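Local coordinates for beta-glucanase (Podospora anserina, PDB 4LE4), which probably hydrolyses beta-glucans as a family 131 glycoside hydrolase, captured in this crystal structure together with cellotriose, at residues 61-66 against 221-226; 102-107 against 158-163; 24-29 against 83-88; 7-12 against 28-33; 145-150 against 192-197. All blocks are in the same frame, centred on the assembly; numbering follows the deposited sequence.

In the fold
The five contacts illustrate how a sandwich of two antiparallel sheets, as expected for the concanavalin clan, is tied together locally. Contacts 1 and 2 have centres 10 Å apart and meet directly: Tyr225 N lies 2.9 Å from Met102 O, and Asp223 OD2 lies 2.8 Å from Asn107 ND2. Contacts 3 and 4 are closer still, with centres 8 Å apart; they share Gly28 and Pro29 and sit at neighbouring strands of the other sheet. Contact 4 also reaches contact 1, where Phe9 CE2 packs 3.7 Å from Ala62 CB. Contact 5 stands apart, its centre 25 to 28 Å from those of the other four, and joins a strand of each sheet.

Contact 1 of 5, residues 61-66 against 221-226; sequences GAKITL and NEDFYW
Antiparallel strand pairing in a buried part of the sheet joins residues 61-66 to 221-226, with Ala62, Ile64 and Leu66 set opposite Trp226, Phe224 and Glu222 as hydrogen-bonded pairs. Each of these pairs is closed by two backbone bonds; the one from Ile64 N to Phe224 O, at 2.7 Å, is almost straight (175°). On the sheet face that carries Ile64, its CD1 methyl rests over the indole of Trp226, 3.8 Å from the centroid of the five-membered ring, a CH-pi contact. Further along, Leu66 CD1 approaches Phe224 CE1 at 4.1 Å, while the carboxylate of Glu222 bonds to His115. On the opposite face, with Lys63, Thr65, Asp223 and Tyr225, polar groups and an aromatic ring mix. Thr65 and Asp223 run alongside each other, and Thr65 OG1 donates to Asp223 OD1 over 2.7 Å, arriving on the anti side, 30° out of the carboxylate plane. Asp223 OD2 receives Asn107 and a water that also binds Lys63 NZ at 2.8 Å. Lys63 sends CG anti to its backbone N (chi1 176°), which lays its methylenes beside Tyr225, CD being 3.4 Å from Tyr225 OH. With an alanine at Asp223 the hydroxyl of Thr65 would probably lose its acceptor, and the bridging water and Asn107 their shared anchor. The ladder joins neighbouring strands 61-66 and 222-233 in one sheet of what is, as the clan suggests, a concanavalin-like beta-sandwich.

Contact 2 of 5, residues 102-107 against 158-163; sequences MRKDIN and AADVWH
Lys104 and Asp160 carry opposite charges that meet through water rather than directly: Lys104 NZ is 4.3 Å from Asp160 OD1, and a water 2.6 Å from NZ donates to that same oxygen. A further water leads from Asp105 N to Asp160 OD1, so this carboxylate oxygen is well hydrated. The direct link is made by backbone, Asp160 N donating to Arg103 O over 2.8 Å. Beside it the guanidinium of Arg103 presents one face to the peptide of Ala159, with NH2 3.4 Å from Ala159 N, two donors that do not bond. It is held in place by a salt bridge from Arg103 NH1 to Asp105 OD1 and a bond from NH2 to Trp157 O. Met102 CB sits centrally over the Trp162 ring, a CH-pi contact 3.4 Å from the centroid of the six-membered ring. The methionine bends at both chi2 (-85°) and chi3 (-77°), which brings CE back to Trp162 CZ2 at 3.6 Å; its sulfur makes an oblique Met-aromatic contact. An alanine in place of Trp162 would leave Met102 without its flat platform, and its thioether would probably be set free to turn. The type II beta turn from Ala158 to Val161 thus docks beside the end of strand 94-102, just before strand 163-170 pairs with it in the sheet.

Contact 3 of 5, residues 24-29 against 83-88; sequences GNQVGP and IPQTTA
Ile83 and Pro84 end strand 78-84 beside Pro29, whose carbonyl oxygen faces them. Ile83 is still engaged in the sheet through backbone bonding with Gln31. At Pro84 the CA atom stands 3.6 Å from Pro29 O, while its ring packs on Trp5 and Trp205. Gln85 then carries the contact. Its N donates to Pro29 O over 2.9 Å, but comes in 55° above the carbonyl plane, and the same oxygen also accepts from Trp5 NE1. The side chain of Gln85 bends at chi2 (57°), folding back against the loop 24-29: CG touches Gly28 O at 3.4 Å and Gln26 O at 3.5 Å. Beyond the bend it crosses Gln26 at about a right angle, the two amide planes 44° apart. Gln85 OE1 touches Gln26 CB at 3.4 Å, and lies equally close to Gln26 OE1, yet two acceptors cannot bond. Each amide is served elsewhere, Gln85 OE1 by Trp21 NE1 and Gln31 NE2, and Gln26 NE2 by the carbonyl of Trp23. From Thr86 the chain leaves the loop in an ST turn, Thr86 OG1 accepting from Ala88 N at 2.8 Å. Since two N-H donors converge on Gln85 OE1, the flip state of that amide is probably fixed, and the two donors may offset part of the repulsion between the two amide oxygens.

Contact 4 of 5, residues 7-12 against 28-33; sequences GRFNDM and GPYQYY
Tyr30 and Gly7 are joined by a hydrogen bond from the phenol to a backbone carbonyl, Tyr30 OH to Gly7 O at 2.7 Å. The hydroxyl lies in the carbonyl plane on a lone pair of the oxygen, with a C=O...donor angle of 116°. Tyr30 has CG anti to its carbonyl carbon (chi1 -76°), which stands the ring up toward the loop 7-12. Gly7 has no side chain to obstruct it, and its CA comes to 3.4 Å from Tyr30 OH. Phe9 reaches the same ring further along: its CE1 is 3.3 Å from Tyr30 CE2. The two planes are 29° apart, but the rings are slid so far, with centroids 5.1 Å apart, that they scarcely overlap. Met12 is extended beyond CG, and its terminal methyl touches the pyrrolidine of Pro29, Met12 CE to Pro29 CG being 3.6 Å. That methyl also lies near the plane of the Tyr30 ring, at its edge. Phe9 and Met12 begin and end a type I beta turn, closed by Met12 N to Phe9 O at 2.8 Å. The contact therefore fastens the loop that follows strand 2-6 to the start of strand 30-34, where Trp5 meets Tyr30 edge-to-face and Leu82 of strand 78-84 also packs on it.

Contact 5 of 5, residues 145-150 against 192-197; sequences WCVGGQ and APVKTS
Val147 lays its CG1 methyl against Thr196, 3.5 Å from CB, and against Val194, whose CG1 lies 3.9 Å away. Holding CG1 anti to the backbone N (chi1 178°) turns that branch to the other strand, while CG2 settles over one face of the neighbouring Trp145 indole. The indole joins in with its far end: Trp145 CH2 meets Val194 CG2 at 4.2 Å. Thr196 sets OG1 anti to its own backbone N (chi1 -161°), and the oxygen rests 3.8 Å from Gly148 CA. The strands belong to different sheets, with axes of the short segments 9.1 Å apart at closest approach and N-to-C directions 41° from each other. This is face-to-face packing across a beta-sandwich, here close to its margin, with side chains making the contact rather than backbone pairing. Residues 147-150 form the type I' turn of a hairpin between strands 142-147 and 150-156, and Val147 N donates to Gln150 O at 3.0 Å. Gly148 takes a positive phi in that turn, which favours glycine. On the strand next to Val194, Val176 touches both Trp145 and Val147, and Phe178 stacks on the indole.

Contact 1 of 5, residues 61-66 against 221-226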
# COMPACT_ATOMS: atom_id res chain seq x y z
N GLY A 61 7.09 5.55 10.00
CA GLY A 61 6.69 4.96 8.73
C GLY A 61 7.22 3.53 8.80
O GLY A 61 7.95 3.16 9.72
N ALA A 62 6.86 2.71 7.83
CA ALA A 62 7.31 1.34 7.82
C ALA A 62 8.13 1.03 6.58
O ALA A 62 7.74 1.37 5.47
CB ALA A 62 6.10 0.39 7.89
N LYS A 63 9.29 0.41 6.77
CA LYS A 63 10.05 -0.04 5.62
C LYS A 63 9.60 -1.49 5.45
O LYS A 63 9.71 -2.29 6.39
CB LYS A 63 11.56 -0.01 5.89
CG LYS A 63 12.36 -0.58 4.71
CD LYS A 63 13.87 -0.30 4.90
CE LYS A 63 14.40 -0.97 6.11
NZ LYS A 63 15.89 -0.72 6.16
N ILE A 64 9.03 -1.80 4.29
CA ILE A 64 8.58 -3.14 3.97
C ILE A 64 9.60 -3.68 2.98
O ILE A 64 9.92 -3.06 1.98
CB ILE A 64 7.13 -3.12 3.39
CG1 ILE A 64 6.17 -2.80 4.55
CG2 ILE A 64 6.78 -4.48 2.78
CD1 ILE A 64 4.70 -2.73 4.18
N THR A 65 10.13 -4.84 3.32
CA THR A 65 11.20 -5.46 2.54
C THR A 65 10.92 -6.83 1.93
O THR A 65 10.34 -7.70 2.57
CB THR A 65 12.44 -5.62 3.47
OG1 THR A 65 12.88 -4.32 3.88
CG2 THR A 65 13.57 -6.37 2.77
N LEU A 66 11.37 -7.01 0.70
CA LEU A 66 11.27 -8.31 0.06
C LEU A 66 12.73 -8.74 0.01
O LEU A 66 13.58 -7.98 -0.48
CB LEU A 66 10.78 -8.21 -1.37
CG LEU A 66 9.35 -7.72 -1.57
CD1 LEU A 66 9.02 -7.63 -3.09
CD2 LEU A 66 8.44 -8.71 -0.88
N ASN A 221 17.41 -7.58 -2.60
CA ASN A 221 16.59 -6.92 -1.61
C ASN A 221 15.92 -5.69 -2.19
O ASN A 221 16.55 -4.91 -2.91
CB ASN A 221 17.43 -6.57 -0.39
CG ASN A 221 17.74 -7.78 0.47
OD1 ASN A 221 17.61 -8.92 0.03
ND2 ASN A 221 18.16 -7.55 1.71
N GLU A 222 14.64 -5.54 -1.87
CA GLU A 222 13.84 -4.41 -2.33
C GLU A 222 13.12 -3.82 -1.13
O GLU A 222 12.45 -4.55 -0.39
CB GLU A 222 12.83 -4.88 -3.37
CG GLU A 222 13.51 -5.36 -4.64
CD GLU A 222 12.54 -5.85 -5.69
OE1 GLU A 222 11.38 -5.42 -5.65
OE2 GLU A 222 12.95 -6.65 -6.57
N ASP A 223 13.26 -2.51 -0.96
CA ASP A 223 12.65 -1.80 0.16
C ASP A 223 11.57 -0.82 -0.32
O ASP A 223 11.79 -0.06 -1.26
CB ASP A 223 13.71 -0.99 0.93
CG ASP A 223 14.75 -1.86 1.66
OD1 ASP A 223 14.40 -2.98 2.12
OD2 ASP A 223 15.92 -1.41 1.81
N PHE A 224 10.44 -0.80 0.39
CA PHE A 224 9.32 0.10 0.08
C PHE A 224 8.97 0.81 1.38
O PHE A 224 8.86 0.18 2.41
CB PHE A 224 8.13 -0.71 -0.41
CG PHE A 224 8.44 -1.60 -1.60
CD1 PHE A 224 9.11 -2.80 -1.43
CD2 PHE A 224 8.07 -1.20 -2.89
CE1 PHE A 224 9.42 -3.62 -2.53
CE2 PHE A 224 8.37 -2.01 -4.00
CZ PHE A 224 9.04 -3.20 -3.83
N TYR A 225 8.78 2.12 1.33
CA TYR A 225 8.51 2.92 2.52
C TYR A 225 7.07 3.35 2.52
O TYR A 225 6.56 3.78 1.51
CB TYR A 225 9.43 4.13 2.52
CG TYR A 225 10.86 3.67 2.57
CD1 TYR A 225 11.51 3.52 3.79
CD2 TYR A 225 11.54 3.30 1.40
CE1 TYR A 225 12.82 3.00 3.86
CE2 TYR A 225 12.83 2.78 1.45
CZ TYR A 225 13.48 2.63 2.69
OH TYR A 225 14.77 2.15 2.78
N TRP A 226 6.42 3.20 3.67
CA TRP A 226 4.98 3.49 3.77
C TRP A 226 4.64 4.32 5.00
O TRP A 226 5.27 4.14 6.04
CB TRP A 226 4.21 2.18 3.98
CG TRP A 226 4.32 1.17 2.90
CD1 TRP A 226 5.44 0.42 2.56
CD2 TRP A 226 3.30 0.79 2.01
NE1 TRP A 226 5.15 -0.40 1.51
CE2 TRP A 226 3.84 -0.20 1.14
CE3 TRP A 226 1.96 1.19 1.84
CZ2 TRP A 226 3.08 -0.80 0.12
CZ3 TRP A 226 1.21 0.58 0.81
CH2 TRP A 226 1.78 -0.40 -0.02
O HOH W 1 17.52 -1.42 3.93

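Contact 2 of 5, residues 102-107 against 158-163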
# COMPACT_ATOMS: atom_id res chain seq x y z
N MET A 102 6.93 5.37 -0.93
CA MET A 102 8.17 5.99 -1.47
C MET A 102 9.20 4.89 -1.68
O MET A 102 9.17 3.86 -1.00
CB MET A 102 8.70 7.04 -0.45
CG MET A 102 10.05 7.73 -0.76
SD MET A 102 11.48 6.73 -0.18
CE MET A 102 11.45 7.07 1.63
N ARG A 103 10.06 5.05 -2.68
CA ARG A 103 11.15 4.10 -2.85
C ARG A 103 12.43 4.97 -2.86
O ARG A 103 12.37 6.17 -3.13
CB ARG A 103 11.08 3.39 -4.21
CG ARG A 103 11.51 4.32 -5.34
CD ARG A 103 11.55 3.56 -6.69
NE ARG A 103 11.99 4.45 -7.77
CZ ARG A 103 13.26 4.75 -8.04
NH1 ARG A 103 14.26 4.25 -7.32
NH2 ARG A 103 13.53 5.56 -9.06
N LYS A 104 13.56 4.34 -2.57
CA LYS A 104 14.86 5.02 -2.62
C LYS A 104 15.65 4.36 -3.78
O LYS A 104 15.17 3.43 -4.43
CB LYS A 104 15.61 4.78 -1.30
CG LYS A 104 14.96 5.45 -0.09
CD LYS A 104 15.79 5.17 1.21
CE LYS A 104 15.16 5.80 2.46
NZ LYS A 104 15.18 7.30 2.42
N ASP A 105 16.87 4.83 -4.03
CA ASP A 105 17.67 4.19 -5.06
C ASP A 105 18.39 2.96 -4.45
O ASP A 105 18.79 2.06 -5.18
CB ASP A 105 18.69 5.18 -5.64
CG ASP A 105 18.08 6.05 -6.73
OD1 ASP A 105 17.18 5.55 -7.46
OD2 ASP A 105 18.52 7.21 -6.88
N ILE A 106 18.55 2.92 -3.13
CA ILE A 106 19.19 1.77 -2.48
C ILE A 106 18.09 0.72 -2.32
O ILE A 106 16.98 1.05 -1.86
CB ILE A 106 19.77 2.11 -1.09
CG1 ILE A 106 21.00 3.01 -1.23
CG2 ILE A 106 20.14 0.83 -0.35
CD1 ILE A 106 22.16 2.37 -1.95
N ASN A 107 18.38 -0.51 -2.70
CA ASN A 107 17.40 -1.59 -2.63
C ASN A 107 16.11 -1.14 -3.34
O ASN A 107 15.00 -1.35 -2.85
CB ASN A 107 17.09 -1.95 -1.18
CG ASN A 107 18.29 -2.52 -0.49
OD1 ASN A 107 19.17 -3.06 -1.14
ND2 ASN A 107 18.32 -2.44 0.83
N ALA A 158 10.13 8.32 -9.23
CA ALA A 158 11.45 8.81 -8.84
C ALA A 158 11.81 8.46 -7.39
O ALA A 158 10.95 8.31 -6.52
CB ALA A 158 11.50 10.33 -9.03
N ALA A 159 13.11 8.34 -7.13
CA ALA A 159 13.60 8.05 -5.80
C ALA A 159 13.30 9.19 -4.82
O ALA A 159 13.31 10.36 -5.22
CB ALA A 159 15.11 7.81 -5.84
N ASP A 160 13.05 8.82 -3.57
CA ASP A 160 12.81 9.76 -2.47
C ASP A 160 11.56 10.61 -2.57
O ASP A 160 11.39 11.56 -1.78
CB ASP A 160 14.02 10.69 -2.29
CG ASP A 160 15.33 9.93 -2.28
OD1 ASP A 160 15.40 8.91 -1.59
OD2 ASP A 160 16.30 10.33 -2.97
N VAL A 161 10.70 10.33 -3.54
CA VAL A 161 9.47 11.09 -3.69
C VAL A 161 8.36 10.36 -2.98
O VAL A 161 8.16 9.18 -3.20
CB VAL A 161 9.06 11.25 -5.20
CG1 VAL A 161 7.66 11.88 -5.31
CG2 VAL A 161 10.09 12.12 -5.91
N TRP A 162 7.62 11.07 -2.12
CA TRP A 162 6.50 10.45 -1.44
C TRP A 162 5.24 10.61 -2.26
O TRP A 162 4.91 11.71 -2.66
CB TRP A 162 6.30 11.09 -0.07
CG TRP A 162 7.20 10.50 0.95
CD1 TRP A 162 8.43 10.99 1.36
CD2 TRP A 162 7.02 9.25 1.61
NE1 TRP A 162 9.01 10.11 2.23
CE2 TRP A 162 8.17 9.04 2.42
CE3 TRP A 162 6.00 8.28 1.61
CZ2 TRP A 162 8.33 7.91 3.21
CZ3 TRP A 162 6.16 7.13 2.41
CH2 TRP A 162 7.32 6.96 3.20
N HIS A 163 4.56 9.49 -2.54
CA HIS A 163 3.31 9.50 -3.27
C HIS A 163 2.20 9.23 -2.30
O HIS A 163 2.14 8.15 -1.70
CB HIS A 163 3.31 8.41 -4.35
CG HIS A 163 4.18 8.74 -5.51
ND1 HIS A 163 3.71 9.39 -6.63
CD2 HIS A 163 5.51 8.56 -5.71
CE1 HIS A 163 4.71 9.60 -7.47
NE2 HIS A 163 5.82 9.11 -6.93
O HOH W 2 9.47 7.30 -4.40
O HOH W 3 14.39 9.21 0.82
O HOH W 4 17.56 8.41 0.29
O HOH W 5 17.43 7.47 -2.84

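Contact 3 of 5, residues 24-29 against 83-88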
# COMPACT_ATOMS: atom_id res chain seq x y z
N GLY A 24 -5.86 -17.11 16.37
CA GLY A 24 -6.60 -17.34 17.59
C GLY A 24 -6.73 -16.14 18.51
O GLY A 24 -7.48 -16.17 19.48
N ASN A 25 -5.99 -15.07 18.21
CA ASN A 25 -6.03 -13.86 19.02
C ASN A 25 -5.76 -12.70 18.06
O ASN A 25 -4.64 -12.18 17.97
CB ASN A 25 -4.96 -13.91 20.10
CG ASN A 25 -5.20 -12.92 21.22
OD1 ASN A 25 -4.29 -12.56 21.96
ND2 ASN A 25 -6.45 -12.48 21.35
N GLN A 26 -6.80 -12.32 17.33
CA GLN A 26 -6.70 -11.26 16.33
C GLN A 26 -6.69 -9.85 16.90
O GLN A 26 -7.60 -9.06 16.66
CB GLN A 26 -7.84 -11.46 15.32
CG GLN A 26 -7.70 -12.77 14.56
CD GLN A 26 -8.88 -13.07 13.65
OE1 GLN A 26 -9.56 -12.17 13.19
NE2 GLN A 26 -9.09 -14.36 13.37
N VAL A 27 -5.64 -9.52 17.64
CA VAL A 27 -5.53 -8.21 18.26
C VAL A 27 -4.68 -7.23 17.46
O VAL A 27 -3.88 -7.62 16.61
CB VAL A 27 -4.88 -8.30 19.66
CG1 VAL A 27 -5.75 -9.13 20.61
CG2 VAL A 27 -3.49 -8.90 19.53
N GLY A 28 -4.85 -5.95 17.76
CA GLY A 28 -4.08 -4.93 17.09
C GLY A 28 -4.72 -4.49 15.79
O GLY A 28 -5.78 -4.99 15.42
N PRO A 29 -4.09 -3.58 15.06
CA PRO A 29 -4.62 -3.06 13.79
C PRO A 29 -4.34 -3.84 12.50
O PRO A 29 -4.95 -3.54 11.46
CB PRO A 29 -4.00 -1.69 13.71
CG PRO A 29 -2.60 -1.97 14.23
CD PRO A 29 -2.87 -2.84 15.46
N ILE A 83 -2.69 -6.90 6.45
CA ILE A 83 -4.10 -6.73 6.13
C ILE A 83 -4.77 -6.07 7.34
O ILE A 83 -4.48 -6.42 8.48
CB ILE A 83 -4.76 -8.12 5.84
CG1 ILE A 83 -4.18 -8.69 4.54
CG2 ILE A 83 -6.29 -7.99 5.58
CD1 ILE A 83 -4.57 -10.11 4.31
N PRO A 84 -5.65 -5.07 7.10
CA PRO A 84 -6.32 -4.41 8.21
C PRO A 84 -7.09 -5.42 9.08
O PRO A 84 -7.77 -6.32 8.55
CB PRO A 84 -7.29 -3.43 7.52
CG PRO A 84 -6.60 -3.14 6.21
CD PRO A 84 -6.08 -4.52 5.82
N GLN A 85 -6.95 -5.28 10.40
CA GLN A 85 -7.67 -6.12 11.37
C GLN A 85 -8.70 -5.13 11.90
O GLN A 85 -8.33 -4.21 12.63
CB GLN A 85 -6.77 -6.57 12.52
CG GLN A 85 -7.54 -7.32 13.63
CD GLN A 85 -8.26 -8.52 13.07
OE1 GLN A 85 -7.63 -9.46 12.58
NE2 GLN A 85 -9.60 -8.50 13.12
N THR A 86 -9.95 -5.31 11.51
CA THR A 86 -11.03 -4.39 11.88
C THR A 86 -12.43 -5.01 11.77
O THR A 86 -12.66 -5.99 11.05
CB THR A 86 -10.98 -3.12 10.97
OG1 THR A 86 -12.03 -2.21 11.29
CG2 THR A 86 -11.13 -3.52 9.50
N THR A 87 -13.37 -4.41 12.49
CA THR A 87 -14.77 -4.82 12.45
C THR A 87 -15.54 -3.68 11.77
O THR A 87 -16.74 -3.78 11.57
CB THR A 87 -15.35 -5.02 13.88
OG1 THR A 87 -15.28 -3.78 14.60
CG2 THR A 87 -14.56 -6.07 14.64
N ALA A 88 -14.85 -2.60 11.42
CA ALA A 88 -15.51 -1.48 10.78
C ALA A 88 -15.96 -1.86 9.37
O ALA A 88 -15.34 -2.71 8.74
CB ALA A 88 -14.57 -0.27 10.75

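Contact 4 of 5, residues 7-12 against 28-33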
# COMPACT_ATOMS: atom_id res chain seq x y z
N GLY A 7 -4.19 2.62 10.33
CA GLY A 7 -3.07 1.73 10.15
C GLY A 7 -1.77 2.49 10.17
O GLY A 7 -0.80 2.05 9.58
N ARG A 8 -1.73 3.60 10.90
CA ARG A 8 -0.52 4.40 10.93
C ARG A 8 0.57 3.99 11.91
O ARG A 8 1.59 4.64 11.97
CB ARG A 8 -0.90 5.86 11.11
CG ARG A 8 -1.57 6.37 9.84
CD ARG A 8 -2.09 7.75 9.98
NE ARG A 8 -3.15 7.90 10.97
CZ ARG A 8 -3.71 9.07 11.27
NH1 ARG A 8 -4.67 9.14 12.18
NH2 ARG A 8 -3.29 10.17 10.66
N PHE A 9 0.31 2.89 12.65
CA PHE A 9 1.22 2.26 13.62
C PHE A 9 1.45 3.12 14.87
O PHE A 9 2.32 2.81 15.68
CB PHE A 9 2.59 1.99 12.98
CG PHE A 9 2.54 1.21 11.67
CD1 PHE A 9 2.32 -0.15 11.66
CD2 PHE A 9 2.76 1.86 10.46
CE1 PHE A 9 2.32 -0.88 10.45
CE2 PHE A 9 2.77 1.14 9.24
CZ PHE A 9 2.54 -0.23 9.26
N ASN A 10 0.65 4.17 15.05
CA ASN A 10 0.85 5.10 16.16
C ASN A 10 0.86 4.53 17.57
O ASN A 10 1.48 5.13 18.45
CB ASN A 10 -0.13 6.27 16.08
CG ASN A 10 0.21 7.23 14.96
OD1 ASN A 10 1.37 7.35 14.54
ND2 ASN A 10 -0.79 7.95 14.50
N ASP A 11 0.20 3.39 17.78
CA ASP A 11 0.20 2.76 19.09
C ASP A 11 1.24 1.63 19.20
O ASP A 11 1.26 0.90 20.18
CB ASP A 11 -1.19 2.23 19.44
CG ASP A 11 -2.14 3.34 19.87
OD1 ASP A 11 -1.74 4.52 19.89
OD2 ASP A 11 -3.32 3.03 20.21
N MET A 12 2.09 1.49 18.19
CA MET A 12 3.13 0.46 18.23
C MET A 12 4.46 1.10 18.50
O MET A 12 4.75 2.20 18.03
CB MET A 12 3.28 -0.26 16.89
CG MET A 12 2.18 -1.22 16.61
SD MET A 12 2.59 -2.09 15.08
CE MET A 12 0.94 -2.43 14.54
N GLY A 28 -4.85 -5.95 17.76
CA GLY A 28 -4.08 -4.93 17.09
C GLY A 28 -4.72 -4.49 15.79
O GLY A 28 -5.78 -4.99 15.42
N PRO A 29 -4.09 -3.58 15.06
CA PRO A 29 -4.62 -3.06 13.79
C PRO A 29 -4.34 -3.84 12.50
O PRO A 29 -4.95 -3.54 11.46
CB PRO A 29 -4.00 -1.69 13.71
CG PRO A 29 -2.60 -1.97 14.23
CD PRO A 29 -2.87 -2.84 15.46
N TYR A 30 -3.42 -4.80 12.57
CA TYR A 30 -3.03 -5.54 11.37
C TYR A 30 -2.90 -7.04 11.51
O TYR A 30 -2.33 -7.53 12.47
CB TYR A 30 -1.66 -5.06 10.88
CG TYR A 30 -1.60 -3.73 10.14
CD1 TYR A 30 -2.12 -3.60 8.85
CD2 TYR A 30 -0.99 -2.63 10.72
CE1 TYR A 30 -2.00 -2.39 8.15
CE2 TYR A 30 -0.87 -1.41 10.04
CZ TYR A 30 -1.38 -1.30 8.75
OH TYR A 30 -1.23 -0.14 8.06
N GLN A 31 -3.40 -7.76 10.51
CA GLN A 31 -3.22 -9.20 10.49
C GLN A 31 -1.82 -9.38 9.86
O GLN A 31 -1.50 -8.80 8.79
CB GLN A 31 -4.25 -9.88 9.60
CG GLN A 31 -5.68 -9.44 9.84
CD GLN A 31 -6.67 -10.35 9.14
OE1 GLN A 31 -6.39 -10.86 8.05
NE2 GLN A 31 -7.84 -10.55 9.76
N TYR A 32 -0.99 -10.19 10.49
CA TYR A 32 0.35 -10.43 9.99
C TYR A 32 0.56 -11.93 9.76
O TYR A 32 0.77 -12.70 10.70
CB TYR A 32 1.36 -9.86 10.99
CG TYR A 32 2.79 -10.04 10.53
CD1 TYR A 32 3.22 -9.48 9.33
CD2 TYR A 32 3.68 -10.82 11.25
CE1 TYR A 32 4.53 -9.71 8.85
CE2 TYR A 32 4.99 -11.05 10.78
CZ TYR A 32 5.39 -10.50 9.58
OH TYR A 32 6.65 -10.74 9.09
N TYR A 33 0.43 -12.35 8.49
CA TYR A 33 0.65 -13.76 8.17
C TYR A 33 1.17 -13.99 6.76
O TYR A 33 1.75 -15.04 6.51
CB TYR A 33 -0.62 -14.60 8.41
CG TYR A 33 -1.79 -14.27 7.50
CD1 TYR A 33 -2.70 -13.28 7.85
CD2 TYR A 33 -2.00 -14.98 6.33
CE1 TYR A 33 -3.80 -13.01 7.07
CE2 TYR A 33 -3.10 -14.72 5.52
CZ TYR A 33 -4.00 -13.73 5.90
OH TYR A 33 -5.08 -13.42 5.09

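Contact 5 of 5, residues 145-150 against 192-197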
# COMPACT_ATOMS: atom_id res chain seq x y z
N TRP A 145 -1.64 3.34 -11.47
CA TRP A 145 -2.85 3.03 -10.72
C TRP A 145 -3.69 2.24 -11.72
O TRP A 145 -3.94 2.71 -12.82
CB TRP A 145 -3.60 4.30 -10.33
CG TRP A 145 -4.92 3.99 -9.69
CD1 TRP A 145 -5.14 3.26 -8.55
CD2 TRP A 145 -6.21 4.38 -10.18
NE1 TRP A 145 -6.50 3.19 -8.30
CE2 TRP A 145 -7.17 3.86 -9.28
CE3 TRP A 145 -6.65 5.11 -11.29
CZ2 TRP A 145 -8.56 4.06 -9.46
CZ3 TRP A 145 -8.03 5.31 -11.48
CH2 TRP A 145 -8.96 4.79 -10.56
N CYS A 146 -4.11 1.04 -11.34
CA CYS A 146 -4.89 0.17 -12.20
C CYS A 146 -6.28 -0.10 -11.60
O CYS A 146 -6.47 -0.06 -10.37
CB CYS A 146 -4.19 -1.18 -12.36
SG CYS A 146 -2.55 -0.99 -13.07
N VAL A 147 -7.22 -0.37 -12.51
CA VAL A 147 -8.59 -0.73 -12.14
C VAL A 147 -8.91 -1.92 -13.03
O VAL A 147 -8.83 -1.83 -14.26
CB VAL A 147 -9.61 0.42 -12.44
CG1 VAL A 147 -11.02 -0.06 -12.09
CG2 VAL A 147 -9.24 1.65 -11.63
N GLY A 148 -9.21 -3.05 -12.41
CA GLY A 148 -9.49 -4.25 -13.19
C GLY A 148 -8.29 -4.66 -14.03
O GLY A 148 -8.44 -5.26 -15.10
N GLY A 149 -7.10 -4.30 -13.58
CA GLY A 149 -5.90 -4.65 -14.32
C GLY A 149 -5.46 -3.66 -15.40
O GLY A 149 -4.32 -3.72 -15.89
N GLN A 150 -6.34 -2.75 -15.78
CA GLN A 150 -6.05 -1.75 -16.80
C GLN A 150 -5.49 -0.48 -16.20
O GLN A 150 -6.04 0.05 -15.23
CB GLN A 150 -7.31 -1.45 -17.58
CG GLN A 150 -7.85 -2.65 -18.35
CD GLN A 150 -9.20 -2.36 -19.01
OE1 GLN A 150 -10.10 -1.87 -18.36
NE2 GLN A 150 -9.32 -2.67 -20.29
N ALA A 192 -11.51 10.43 -12.30
CA ALA A 192 -12.90 10.32 -11.85
C ALA A 192 -13.22 8.82 -11.66
O ALA A 192 -12.64 7.97 -12.34
CB ALA A 192 -13.84 10.93 -12.90
N PRO A 193 -14.16 8.48 -10.76
CA PRO A 193 -14.49 7.06 -10.54
C PRO A 193 -14.71 6.23 -11.80
O PRO A 193 -15.45 6.64 -12.71
CB PRO A 193 -15.74 7.12 -9.66
CG PRO A 193 -15.49 8.39 -8.85
CD PRO A 193 -15.01 9.35 -9.92
N VAL A 194 -14.03 5.07 -11.83
CA VAL A 194 -14.05 4.11 -12.92
C VAL A 194 -14.84 2.86 -12.49
O VAL A 194 -14.67 2.39 -11.37
CB VAL A 194 -12.60 3.66 -13.27
CG1 VAL A 194 -12.61 2.62 -14.36
CG2 VAL A 194 -11.79 4.85 -13.67
N LYS A 195 -15.68 2.33 -13.38
CA LYS A 195 -16.49 1.15 -13.07
C LYS A 195 -15.71 -0.16 -13.11
O LYS A 195 -14.91 -0.37 -14.00
CB LYS A 195 -17.65 0.99 -14.07
CG LYS A 195 -18.75 2.02 -13.99
CD LYS A 195 -20.02 1.42 -14.60
CE LYS A 195 -21.13 2.46 -14.87
NZ LYS A 195 -20.79 3.38 -16.00
N THR A 196 -15.94 -1.04 -12.13
CA THR A 196 -15.28 -2.34 -12.10
C THR A 196 -16.02 -3.18 -11.07
O THR A 196 -16.83 -2.65 -10.33
CB THR A 196 -13.76 -2.23 -11.71
OG1 THR A 196 -13.07 -3.42 -12.11
CG2 THR A 196 -13.59 -2.06 -10.22
N SER A 197 -15.74 -4.48 -11.02
CA SER A 197 -16.36 -5.36 -10.03
C SER A 197 -15.68 -5.11 -8.70
O SER A 197 -14.53 -5.53 -8.50
CB SER A 197 -16.17 -6.84 -10.37
OG SER A 197 -16.97 -7.23 -11.47